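Local atomic coordinates of hydrazine synthase subunit alpha (Candidatus Kuenenia stuttgartiensis, PDB entry 5C2V), a protein that forms part of the hydrazine synthase complex, condenses hydroxylamine made in the gamma subunit with ammonia to give hydrazine, and binds two c-type hemes. Residues G429-F434 with K460-I465; T436-Q441 with K570-K575; G504-Q509 with T519-D524; I531-D534 with S538-T541; R595-K598 with N604-G607. All blocks are in the same frame, centred on the assembly; numbering follows the deposited sequence.

The five contacts show how two small sheets and the loops beside them meet near a heme c, with contact 5 at a distance. Contacts 1 and 3 lie closest together, their centres about 8 Å apart, and both join the sheet of strand 428-433 to that of strand 461-467. Contact 4 continues the latter sheet, its centre about 12 Å from that of contact 1, and ends at the heme. Contact 2 borders the same site from the loops: the side chain of L438 is about 9 Å from the heme at nearest atoms, whereas W431 of contact 1 comes within about 4 Å. Contact 5 has its centre about 16 Å from that of contact 3, yet its L597 packs on Y508.

Contact 1: G429-F434 with K460-I465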
# COMPACT_ATOMS: atom_id res chain seq x y z
N GLY D 429 -11.13 21.00 29.50
CA GLY D 429 -12.32 20.66 28.73
C GLY D 429 -12.64 19.19 28.87
O GLY D 429 -12.02 18.51 29.69
N THR D 430 -13.60 18.69 28.10
CA THR D 430 -14.02 17.30 28.25
C THR D 430 -14.16 16.53 26.93
O THR D 430 -14.27 17.13 25.85
CB THR D 430 -15.37 17.20 28.99
OG1 THR D 430 -16.35 17.99 28.30
CG2 THR D 430 -15.24 17.69 30.42
N TRP D 431 -14.15 15.21 27.01
CA TRP D 431 -14.52 14.41 25.85
C TRP D 431 -15.15 13.08 26.26
O TRP D 431 -14.87 12.54 27.33
CB TRP D 431 -13.31 14.17 24.93
CG TRP D 431 -12.24 13.29 25.48
CD1 TRP D 431 -11.10 13.68 26.12
CD2 TRP D 431 -12.19 11.86 25.42
NE1 TRP D 431 -10.35 12.59 26.47
CE2 TRP D 431 -11.00 11.45 26.06
CE3 TRP D 431 -13.05 10.88 24.90
CZ2 TRP D 431 -10.64 10.11 26.18
CZ3 TRP D 431 -12.69 9.55 25.03
CH2 TRP D 431 -11.49 9.18 25.66
N ILE D 432 -16.03 12.57 25.39
CA ILE D 432 -16.78 11.36 25.67
C ILE D 432 -16.98 10.50 24.42
O ILE D 432 -17.33 10.99 23.33
CB ILE D 432 -18.16 11.71 26.28
CG1 ILE D 432 -19.04 10.46 26.39
CG2 ILE D 432 -18.86 12.79 25.47
CD1 ILE D 432 -20.38 10.72 27.04
N CYS D 433 -16.74 9.20 24.58
CA CYS D 433 -17.01 8.21 23.56
C CYS D 433 -18.10 7.27 24.04
O CYS D 433 -18.02 6.73 25.15
CB CYS D 433 -15.74 7.43 23.21
SG CYS D 433 -15.95 6.23 21.87
N PHE D 434 -19.12 7.08 23.22
CA PHE D 434 -20.28 6.28 23.60
C PHE D 434 -19.96 4.78 23.61
O PHE D 434 -20.40 4.06 24.49
CB PHE D 434 -21.45 6.57 22.67
CG PHE D 434 -21.85 8.02 22.64
CD1 PHE D 434 -21.95 8.75 23.81
CD2 PHE D 434 -22.09 8.66 21.43
CE1 PHE D 434 -22.31 10.08 23.79
CE2 PHE D 434 -22.45 10.00 21.41
CZ PHE D 434 -22.56 10.71 22.59
N LYS D 460 -11.17 -1.95 29.72
CA LYS D 460 -11.26 -1.49 31.10
C LYS D 460 -11.05 0.01 31.24
O LYS D 460 -11.75 0.68 31.99
CB LYS D 460 -10.25 -2.24 31.97
CG LYS D 460 -10.48 -3.74 32.02
CD LYS D 460 -11.91 -4.07 32.38
CE LYS D 460 -12.10 -5.56 32.58
NZ LYS D 460 -13.53 -5.92 32.75
N ALA D 461 -10.07 0.54 30.50
CA ALA D 461 -9.71 1.94 30.62
C ALA D 461 -9.16 2.51 29.32
O ALA D 461 -9.12 1.82 28.30
CB ALA D 461 -8.69 2.12 31.74
N VAL D 462 -8.75 3.77 29.37
CA VAL D 462 -8.13 4.44 28.24
C VAL D 462 -6.93 5.26 28.70
O VAL D 462 -6.96 5.88 29.78
CB VAL D 462 -9.12 5.37 27.50
CG1 VAL D 462 -10.18 4.56 26.77
CG2 VAL D 462 -9.76 6.37 28.45
N ARG D 463 -5.88 5.24 27.89
CA ARG D 463 -4.70 6.05 28.14
C ARG D 463 -4.74 7.31 27.27
O ARG D 463 -4.97 7.24 26.07
CB ARG D 463 -3.42 5.26 27.85
CG ARG D 463 -2.15 6.09 28.02
CD ARG D 463 -0.89 5.31 27.65
NE ARG D 463 -0.66 4.18 28.54
CZ ARG D 463 -0.81 2.91 28.19
NH1 ARG D 463 -1.19 2.60 26.96
NH2 ARG D 463 -0.58 1.94 29.07
N ILE D 464 -4.53 8.45 27.91
CA ILE D 464 -4.53 9.73 27.22
C ILE D 464 -3.13 10.33 27.21
O ILE D 464 -2.52 10.54 28.27
CB ILE D 464 -5.51 10.73 27.86
CG1 ILE D 464 -6.84 10.03 28.18
CG2 ILE D 464 -5.73 11.92 26.95
CD1 ILE D 464 -7.85 10.93 28.87
N ILE D 465 -2.65 10.61 26.00
CA ILE D 465 -1.27 10.99 25.75
C ILE D 465 -1.18 12.38 25.13
O ILE D 465 -1.93 12.70 24.21
CB ILE D 465 -0.59 9.98 24.79
CG1 ILE D 465 -0.54 8.59 25.43
CG2 ILE D 465 0.80 10.44 24.38
CD1 ILE D 465 -0.04 7.50 24.50
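W431 bridges two separate beta-sheets by bringing its indole up to I464, which meets the ring edge, and V462, an example of one large side chain filling the space between layers. The gap is wide for a backbone, with the CA atoms of W431 and I464 11.1 Å apart, so side chains alone make the junction.

The direct contacts are apolar. I464 uses its delta methyl: CD1 stands near the indole plane, 3.8 Å from NE1 of W431 and 4.0 Å from CZ2. The isoleucine chain is extended beyond CG1 (chi2 178°), which carries that methyl out to the ring. V462 comes in obliquely farther along, its CG2 4.3 Å from CH2 of W431. In the tryptophan, CG lies between the backbone N and the carbonyl carbon (chi1 68°), which turns the indole toward strand 461-467.

The one polar partner of the buried indole N-H is OE1 of Q521, a bond that would limit the ring's rotation.

Aromatic and cofactor contacts form a third group: the ring of Y527 meets the indole with the planes about 30° apart, and W431 touches the heme c whose pocket it lines.

Strand 428-433 lies between strands 517-522 and 553-556, the second carrying the heme-binding C556. Strand 461-467 has 503-510 and 527-532 as neighbours, so the contact joins two inner strands.

Contact 2: T436-Q441 with K570-K575; sequences TTLSDQ and KNIHAK
L438 and K570 make most of this small contact, in which a leucine from one loop leans on the aliphatic part of a lysine from another. The close part lies at the leucine methyls: CD2 of L438 is 3.7 Å from CE of K570, and the other methyl, CD1, is 4.2 Å from the same carbon. The lysine brings its CE round by bending at chi2, chi3 and chi4, while L438 has CG anti to the backbone N (chi1 -179°), which points the two methyls at the lysine.

The rest is looser. I572 only grazes the leucine, its CD1 4.5 Å from CD2 of L438, and all three touching residues are partly exposed. K570 lies at the margin, its NZ 4.0 Å from CD2 of L438, and no hydrogen bond links the two loops.

Next to this pairing the chain makes an ST turn: S439 OG accepts from Q441 N at 3.0 Å. D440, within that turn, hydrogen-bonds through OD1 to ND1 of H560, a zinc ligand, and thus belongs to the second shell of the metal.

The first loop follows strand 428-433, hydrogen-bonds its L438 backbone to that of C559 and touches strand 538-541 through Q540. The second follows strand 553-556 and faces other subunits, H573 stacking on W214 of the beta subunit and meeting Y239 of the gamma subunit edge-to-face.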
# COMPACT_ATOMS: atom_id res chain seq x y z
N THR D 436 -16.40 2.42 23.04
CA THR D 436 -14.97 2.38 22.72
C THR D 436 -14.59 1.12 21.95
O THR D 436 -13.50 1.04 21.38
CB THR D 436 -14.11 2.47 24.00
OG1 THR D 436 -14.64 1.59 25.00
CG2 THR D 436 -14.09 3.89 24.53
N THR D 437 -15.49 0.15 21.93
CA THR D 437 -15.25 -1.11 21.23
C THR D 437 -15.82 -1.08 19.82
O THR D 437 -15.70 -2.05 19.07
CB THR D 437 -15.85 -2.30 21.99
OG1 THR D 437 -17.28 -2.30 21.84
CG2 THR D 437 -15.49 -2.23 23.47
N LEU D 438 -16.45 0.04 19.46
CA LEU D 438 -17.10 0.18 18.17
C LEU D 438 -16.15 0.78 17.13
O LEU D 438 -15.70 1.91 17.27
CB LEU D 438 -18.35 1.06 18.30
CG LEU D 438 -19.17 1.30 17.03
CD1 LEU D 438 -19.80 0.02 16.54
CD2 LEU D 438 -20.22 2.37 17.28
N SER D 439 -15.85 0.00 16.09
CA SER D 439 -14.89 0.44 15.08
C SER D 439 -15.16 -0.17 13.70
O SER D 439 -15.79 -1.22 13.59
CB SER D 439 -13.46 0.08 15.51
OG SER D 439 -12.51 0.61 14.60
N ASP D 440 -14.69 0.51 12.66
CA ASP D 440 -14.74 -0.03 11.31
C ASP D 440 -13.42 -0.71 10.96
O ASP D 440 -13.24 -1.23 9.86
CB ASP D 440 -15.07 1.07 10.29
CG ASP D 440 -13.91 2.04 10.08
OD1 ASP D 440 -13.04 2.15 10.97
OD2 ASP D 440 -13.89 2.71 9.03
N GLN D 441 -12.49 -0.69 11.92
CA GLN D 441 -11.17 -1.26 11.72
C GLN D 441 -11.14 -2.74 12.09
O GLN D 441 -11.77 -3.16 13.06
CB GLN D 441 -10.13 -0.50 12.55
CG GLN D 441 -9.89 0.92 12.09
CD GLN D 441 -9.32 0.99 10.69
OE1 GLN D 441 -9.88 1.64 9.81
NE2 GLN D 441 -8.19 0.32 10.48
N LYS D 570 -24.74 6.75 15.57
CA LYS D 570 -25.57 5.64 16.01
C LYS D 570 -26.30 6.04 17.29
O LYS D 570 -25.72 6.70 18.15
CB LYS D 570 -24.73 4.38 16.24
CG LYS D 570 -25.53 3.18 16.75
CD LYS D 570 -25.03 1.88 16.14
CE LYS D 570 -23.71 1.44 16.75
NZ LYS D 570 -23.88 1.01 18.17
N ASN D 571 -27.56 5.64 17.41
CA ASN D 571 -28.31 5.99 18.60
C ASN D 571 -27.88 5.06 19.73
O ASN D 571 -28.07 3.85 19.67
CB ASN D 571 -29.82 5.87 18.35
CG ASN D 571 -30.65 6.61 19.37
OD1 ASN D 571 -30.13 7.44 20.12
ND2 ASN D 571 -31.94 6.32 19.41
N ILE D 572 -27.29 5.66 20.76
CA ILE D 572 -26.68 4.91 21.84
C ILE D 572 -27.00 5.55 23.18
O ILE D 572 -26.78 6.75 23.37
CB ILE D 572 -25.14 4.82 21.68
CG1 ILE D 572 -24.76 4.13 20.37
CG2 ILE D 572 -24.52 4.08 22.86
CD1 ILE D 572 -23.27 3.97 20.17
N HIS D 573 -27.51 4.75 24.10
CA HIS D 573 -27.79 5.24 25.44
C HIS D 573 -26.65 4.78 26.34
O HIS D 573 -26.54 3.60 26.66
CB HIS D 573 -29.14 4.73 25.93
CG HIS D 573 -29.60 5.34 27.22
ND1 HIS D 573 -30.79 5.00 27.81
CD2 HIS D 573 -29.02 6.27 28.02
CE1 HIS D 573 -30.94 5.69 28.93
NE2 HIS D 573 -29.88 6.47 29.08
N ALA D 574 -25.80 5.72 26.74
CA ALA D 574 -24.53 5.38 27.36
C ALA D 574 -24.50 5.72 28.85
O ALA D 574 -25.13 6.68 29.29
CB ALA D 574 -23.39 6.10 26.64
N LYS D 575 -23.77 4.91 29.60
CA LYS D 575 -23.61 5.13 31.04
C LYS D 575 -22.80 6.39 31.32
O LYS D 575 -23.01 7.05 32.34
CB LYS D 575 -22.95 3.92 31.70
CG LYS D 575 -23.79 2.65 31.69
CD LYS D 575 -23.14 1.58 32.56
CE LYS D 575 -24.00 0.32 32.62
NZ LYS D 575 -23.41 -0.69 33.55

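Contact 3: G504-Q509 with T519-D524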
# COMPACT_ATOMS: atom_id res chain seq x y z
N GLY D 504 4.04 12.46 26.34
CA GLY D 504 3.87 12.09 27.73
C GLY D 504 2.44 11.73 28.05
O GLY D 504 1.56 11.84 27.19
N ILE D 505 2.20 11.29 29.28
CA ILE D 505 0.88 10.80 29.66
C ILE D 505 0.01 11.89 30.28
O ILE D 505 0.31 12.38 31.37
CB ILE D 505 1.00 9.63 30.66
CG1 ILE D 505 1.92 8.54 30.10
CG2 ILE D 505 -0.37 9.07 30.99
CD1 ILE D 505 2.13 7.38 31.04
N ILE D 506 -1.05 12.26 29.58
CA ILE D 506 -2.06 13.14 30.15
C ILE D 506 -2.69 12.43 31.34
O ILE D 506 -2.83 13.01 32.42
CB ILE D 506 -3.15 13.53 29.13
CG1 ILE D 506 -2.68 14.71 28.28
CG2 ILE D 506 -4.44 13.91 29.84
CD1 ILE D 506 -3.72 15.20 27.30
N GLY D 507 -3.06 11.17 31.14
CA GLY D 507 -3.57 10.38 32.24
C GLY D 507 -4.52 9.28 31.81
O GLY D 507 -4.85 9.17 30.64
N TYR D 508 -4.98 8.48 32.76
CA TYR D 508 -5.85 7.36 32.45
C TYR D 508 -7.28 7.60 32.91
O TYR D 508 -7.51 8.29 33.90
CB TYR D 508 -5.31 6.08 33.09
CG TYR D 508 -3.97 5.62 32.56
CD1 TYR D 508 -3.89 4.66 31.56
CD2 TYR D 508 -2.79 6.13 33.09
CE1 TYR D 508 -2.67 4.23 31.08
CE2 TYR D 508 -1.56 5.70 32.62
CZ TYR D 508 -1.51 4.75 31.61
OH TYR D 508 -0.29 4.32 31.14
N GLN D 509 -8.24 7.03 32.19
CA GLN D 509 -9.63 7.14 32.59
C GLN D 509 -10.37 5.82 32.41
O GLN D 509 -10.23 5.16 31.38
CB GLN D 509 -10.34 8.24 31.80
CG GLN D 509 -11.73 8.57 32.33
CD GLN D 509 -11.71 9.03 33.77
OE1 GLN D 509 -12.50 8.57 34.59
NE2 GLN D 509 -10.80 9.95 34.08
N THR D 519 -14.27 12.00 30.13
CA THR D 519 -13.27 12.57 31.03
C THR D 519 -13.06 14.07 30.84
O THR D 519 -13.40 14.65 29.80
CB THR D 519 -11.90 11.88 30.86
OG1 THR D 519 -11.08 12.16 32.00
CG2 THR D 519 -11.20 12.36 29.60
N SER D 520 -12.51 14.68 31.88
CA SER D 520 -12.05 16.06 31.84
C SER D 520 -10.52 16.07 31.77
O SER D 520 -9.86 15.25 32.41
CB SER D 520 -12.53 16.84 33.07
OG SER D 520 -13.94 16.74 33.22
N GLN D 521 -9.97 16.99 31.00
CA GLN D 521 -8.53 17.02 30.77
C GLN D 521 -8.06 18.38 30.28
O GLN D 521 -8.85 19.32 30.15
CB GLN D 521 -8.14 15.95 29.75
CG GLN D 521 -8.73 16.21 28.38
CD GLN D 521 -8.13 15.31 27.32
OE1 GLN D 521 -8.10 14.09 27.46
NE2 GLN D 521 -7.62 15.92 26.25
N LEU D 522 -6.76 18.48 29.99
CA LEU D 522 -6.16 19.71 29.50
C LEU D 522 -6.77 20.15 28.17
O LEU D 522 -7.25 19.33 27.39
CB LEU D 522 -4.65 19.53 29.33
CG LEU D 522 -3.80 19.30 30.58
CD1 LEU D 522 -2.48 18.64 30.21
CD2 LEU D 522 -3.55 20.61 31.30
N SER D 523 -6.75 21.46 27.93
CA SER D 523 -7.27 22.01 26.68
C SER D 523 -6.20 22.87 26.01
O SER D 523 -5.21 23.24 26.64
CB SER D 523 -8.53 22.83 26.94
OG SER D 523 -8.25 23.99 27.69
N ASP D 524 -6.41 23.17 24.73
CA ASP D 524 -5.45 23.92 23.92
C ASP D 524 -4.11 23.20 23.81
O ASP D 524 -3.07 23.83 23.60
CB ASP D 524 -5.24 25.33 24.47
CG ASP D 524 -6.45 26.23 24.25
OD1 ASP D 524 -7.19 26.01 23.27
OD2 ASP D 524 -6.65 27.15 25.07
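The carboxamides of Q521 and Q509 are the flat groups. CD1 of I506 comes over one face of the Q521 carboxamide, at its nitrogen side, 4.1 Å from NE2 of Q521, the two side chains crossing at about a right angle; OE1 of Q521 serves W431. OG1 of T519 approaches NE2 of Q509 from above the amide plane, at 3.0 Å. The glutamine bends at chi2 (60°), which lays its CG beside the threonine, 3.6 Å from CB of T519. T519 OG1 is hydrogen-bonded to O of P591 and Q509 NE2 to F592 O, so residues 591-592 partner the polar ends of both, weakly for Q509.

I506 also packs its CG1 against CD1 of L522, 4.4 Å away.

The segments do not pair through their backbones. Their strand axes run nearly antiparallel at 167°, 8.1 Å apart, with side chains filling the interval. Within its own sheet, strand 503-510 borders strand 461-467, where I506 and G507 both face I464. This is a classic beta bulge, and the backbone angles of G507 call for glycine. The arrangement is that of two beta-sheets packed face to face, with a bulged outer strand of one set against an outer strand of the other.

Contact 4: I531-D534 with S538-T541. With HEC (heme c), chain B.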
# COMPACT_ATOMS: atom_id res chain seq x y z
N ILE D 531 -7.40 2.74 23.75
CA ILE D 531 -8.26 1.84 24.50
C ILE D 531 -7.43 0.69 25.09
O ILE D 531 -6.54 0.16 24.44
CB ILE D 531 -9.41 1.28 23.63
CG1 ILE D 531 -8.86 0.54 22.41
CG2 ILE D 531 -10.33 2.41 23.18
CD1 ILE D 531 -9.94 -0.05 21.52
N LEU D 532 -7.72 0.33 26.34
CA LEU D 532 -6.88 -0.62 27.07
C LEU D 532 -7.63 -1.87 27.52
O LEU D 532 -8.82 -1.81 27.84
CB LEU D 532 -6.25 0.07 28.28
CG LEU D 532 -5.64 1.45 28.07
CD1 LEU D 532 -5.06 1.99 29.37
CD2 LEU D 532 -4.57 1.41 26.98
N ASP D 533 -6.93 -3.00 27.54
CA ASP D 533 -7.51 -4.25 28.02
C ASP D 533 -7.31 -4.39 29.53
O ASP D 533 -6.87 -3.45 30.19
CB ASP D 533 -6.92 -5.46 27.29
CG ASP D 533 -5.40 -5.52 27.37
OD1 ASP D 533 -4.80 -4.77 28.18
OD2 ASP D 533 -4.80 -6.33 26.63
N ASP D 534 -7.63 -5.56 30.07
CA ASP D 534 -7.59 -5.76 31.52
C ASP D 534 -6.17 -5.89 32.06
O ASP D 534 -5.97 -5.93 33.28
CB ASP D 534 -8.42 -7.00 31.91
CG ASP D 534 -7.90 -8.28 31.28
OD1 ASP D 534 -7.34 -8.21 30.17
OD2 ASP D 534 -8.06 -9.35 31.90
N SER D 538 -2.53 -1.26 25.21
CA SER D 538 -3.33 -0.67 24.14
C SER D 538 -3.71 -1.69 23.07
O SER D 538 -2.85 -2.28 22.43
CB SER D 538 -2.57 0.50 23.50
OG SER D 538 -3.27 1.01 22.38
N VAL D 539 -5.01 -1.87 22.89
CA VAL D 539 -5.53 -2.73 21.83
C VAL D 539 -5.56 -1.97 20.51
O VAL D 539 -5.23 -2.52 19.45
CB VAL D 539 -6.95 -3.24 22.17
CG1 VAL D 539 -7.48 -4.13 21.05
CG2 VAL D 539 -6.93 -4.00 23.49
N GLN D 540 -5.96 -0.71 20.57
CA GLN D 540 -6.04 0.14 19.39
C GLN D 540 -5.63 1.57 19.75
O GLN D 540 -6.01 2.09 20.79
CB GLN D 540 -7.45 0.11 18.80
CG GLN D 540 -7.59 0.77 17.44
CD GLN D 540 -8.96 0.54 16.83
OE1 GLN D 540 -9.81 -0.12 17.42
NE2 GLN D 540 -9.18 1.08 15.63
N THR D 541 -4.86 2.19 18.87
CA THR D 541 -4.38 3.55 19.10
C THR D 541 -4.99 4.50 18.07
O THR D 541 -5.04 4.19 16.88
CB THR D 541 -2.84 3.63 19.03
OG1 THR D 541 -2.27 2.72 19.98
CG2 THR D 541 -2.36 5.04 19.32
FE HEC B . -10.68 8.90 16.44
CHA HEC B . -8.76 9.08 13.57
CHB HEC B . -11.49 12.21 16.08
CHC HEC B . -12.27 8.86 19.51
CHD HEC B . -9.70 5.65 16.93
NA HEC B . -10.22 10.36 15.08
C1A HEC B . -9.40 10.23 13.98
C2A HEC B . -9.33 11.51 13.30
C3A HEC B . -10.08 12.37 13.99
C4A HEC B . -10.66 11.67 15.12
CMA HEC B . -10.30 13.86 13.65
CAA HEC B . -8.52 11.80 12.02
CBA HEC B . -9.44 11.76 10.80
CGA HEC B . -9.94 10.35 10.55
O1A HEC B . -11.17 10.17 10.37
O2A HEC B . -9.10 9.41 10.53
NB HEC B . -11.59 10.32 17.66
C1B HEC B . -12.03 11.54 17.16
C2B HEC B . -13.16 11.96 17.96
C3B HEC B . -13.37 11.05 18.90
C4B HEC B . -12.39 9.99 18.74
CMB HEC B . -13.97 13.26 17.76
CAB HEC B . -14.49 11.12 19.97
CBB HEC B . -13.86 11.28 21.37
NC HEC B . -10.98 7.49 17.92
C1C HEC B . -11.58 7.72 19.15
C2C HEC B . -11.44 6.52 19.94
C3C HEC B . -10.64 5.68 19.28
C4C HEC B . -10.39 6.24 17.96
CMC HEC B . -11.83 6.38 21.43
CAC HEC B . -10.17 4.29 19.78
CBC HEC B . -8.64 4.31 19.99
ND HEC B . -9.42 7.57 15.42
C1D HEC B . -9.19 6.26 15.81
C2D HEC B . -8.32 5.62 14.85
C3D HEC B . -8.04 6.69 13.79
C4D HEC B . -8.75 7.87 14.23
CMD HEC B . -7.81 4.16 14.88
CAD HEC B . -7.16 6.57 12.53
CBD HEC B . -5.71 6.36 12.95
CGD HEC B . -4.85 6.20 11.73
O1D HEC B . -3.66 5.83 11.90
O2D HEC B . -5.34 6.44 10.60
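I531 and Q540 lie side by side and point the same way, from adjoining strands of a beta hairpin, 527-532 with 538-541, toward the heme c. CD1 of I531 rests 3.7 Å from CB of Q540. The isoleucine has CG1 between its backbone N and carbonyl carbon (chi1 58°), which leaves CG2 to face the cofactor, 3.9 Å from heme CAC. Q540 stretches out fully, bringing NE2 to 3.5 Å from the heme methyl CMD; that amide nitrogen is held by the carbonyl O of H448.

On the other face of the hairpin L532 and S538 form a non-hydrogen-bonded pair. Here the leucine covers the serine backbone, CD2 of L532 lying 3.7 Å from CA of S538. The chain turns a corner at V539, which sets its CG2 4.1 Å from CB of D533, an aspartate occupied by K452 through a salt bridge and by the backbone N of M537 in the turn.

Backbone bonding is uneven. V539 N gives a sound bond to I531 O at 3.0 Å, whereas the bond from I531 N to Q540 O is weak. The hairpin thus presents one face to the cofactor, and its last residue closes on it: the carbonyl O of T541 stands 3.4 Å from heme CMD.

Contact 5: R595-K598 with N604-G607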
# COMPACT_ATOMS: atom_id res chain seq x y z
N ARG D 595 -3.56 9.76 37.23
CA ARG D 595 -2.14 9.63 36.94
C ARG D 595 -1.67 8.17 36.85
O ARG D 595 -0.91 7.82 35.96
CB ARG D 595 -1.32 10.38 37.99
CG ARG D 595 0.17 10.09 37.94
CD ARG D 595 0.96 11.05 38.82
NE ARG D 595 1.35 12.25 38.10
CZ ARG D 595 2.61 12.60 37.87
NH1 ARG D 595 3.60 11.84 38.31
NH2 ARG D 595 2.88 13.72 37.20
N TYR D 596 -2.14 7.34 37.78
CA TYR D 596 -1.64 5.96 37.86
C TYR D 596 -2.73 4.90 37.70
O TYR D 596 -3.91 5.22 37.55
CB TYR D 596 -0.92 5.75 39.19
CG TYR D 596 0.33 6.57 39.37
CD1 TYR D 596 1.24 6.71 38.33
CD2 TYR D 596 0.61 7.21 40.57
CE1 TYR D 596 2.40 7.47 38.48
CE2 TYR D 596 1.75 7.96 40.73
CZ TYR D 596 2.64 8.09 39.69
OH TYR D 596 3.78 8.84 39.85
N LEU D 597 -2.31 3.64 37.75
CA LEU D 597 -3.23 2.51 37.73
C LEU D 597 -3.09 1.65 38.97
O LEU D 597 -2.06 1.66 39.64
CB LEU D 597 -3.00 1.63 36.49
CG LEU D 597 -3.90 1.88 35.29
CD1 LEU D 597 -3.44 3.13 34.61
CD2 LEU D 597 -3.90 0.70 34.33
N LYS D 598 -4.15 0.90 39.27
CA LYS D 598 -4.10 -0.11 40.31
C LYS D 598 -4.35 -1.48 39.69
O LYS D 598 -5.28 -1.65 38.91
CB LYS D 598 -5.11 0.18 41.41
CG LYS D 598 -4.77 1.40 42.25
CD LYS D 598 -5.67 1.51 43.47
CE LYS D 598 -7.11 1.77 43.07
NZ LYS D 598 -7.98 1.98 44.26
N ASN D 604 -3.86 -8.00 36.70
CA ASN D 604 -5.03 -7.51 35.98
C ASN D 604 -5.50 -6.16 36.51
O ASN D 604 -5.23 -5.81 37.66
CB ASN D 604 -6.17 -8.53 36.07
CG ASN D 604 -5.79 -9.87 35.46
OD1 ASN D 604 -5.01 -9.93 34.51
ND2 ASN D 604 -6.35 -10.94 36.01
N TYR D 605 -6.20 -5.40 35.68
CA TYR D 605 -6.63 -4.05 36.04
C TYR D 605 -7.57 -4.07 37.25
O TYR D 605 -8.66 -4.65 37.20
CB TYR D 605 -7.31 -3.41 34.83
CG TYR D 605 -8.15 -2.17 35.10
CD1 TYR D 605 -9.51 -2.27 35.36
CD2 TYR D 605 -7.59 -0.90 35.04
CE1 TYR D 605 -10.28 -1.15 35.59
CE2 TYR D 605 -8.35 0.23 35.26
CZ TYR D 605 -9.70 0.10 35.54
OH TYR D 605 -10.47 1.22 35.76
N LYS D 606 -7.15 -3.43 38.33
CA LYS D 606 -8.02 -3.17 39.48
C LYS D 606 -8.80 -1.86 39.31
O LYS D 606 -9.99 -1.80 39.60
CB LYS D 606 -7.22 -3.15 40.78
CG LYS D 606 -8.06 -2.94 42.02
CD LYS D 606 -7.20 -3.01 43.28
CE LYS D 606 -6.52 -4.36 43.40
NZ LYS D 606 -5.66 -4.44 44.61
N GLY D 607 -8.10 -0.82 38.85
CA GLY D 607 -8.72 0.49 38.74
C GLY D 607 -7.77 1.63 38.42
O GLY D 607 -6.66 1.42 37.93
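The carbonyl oxygen of K598 is gripped by two backbone N-H groups in succession: K606 N at 2.6 Å and G607 N at 2.9 Å. Both approach from the same face of the carbonyl plane. That shared acceptor marks a classic beta bulge, in which K606 and G607 together face K598. The return bond, K598 N to G607 O, is nearly straight at the hydrogen (174°) although the donor stands 51° out of the carbonyl plane.

Side chains pack round these three backbone bonds. The Y605 ring turns back under its own strand, G607 N lying 3.6 Å above its centre, and its edge receives CD2 of L597, 4.1 Å from CD2 of Y605. Leucine and tyrosine cross at about a right angle.

The segments form the hairpin of strands 596-599 and 605-609. The short segments are strongly twisted at the bulge, their axes 114° apart, and pairing carries on at Y596 with K609. Beneath the hairpin, L597 packs on Y508 and Y605 on Y510. The chemistry is that of a surface hairpin held mainly by its backbone: the exposed lysines K598 and K606 touch through their aliphatic parts, at CB, while their ammonium groups, like in charge, lie with the NZ atoms 6.8 Å apart.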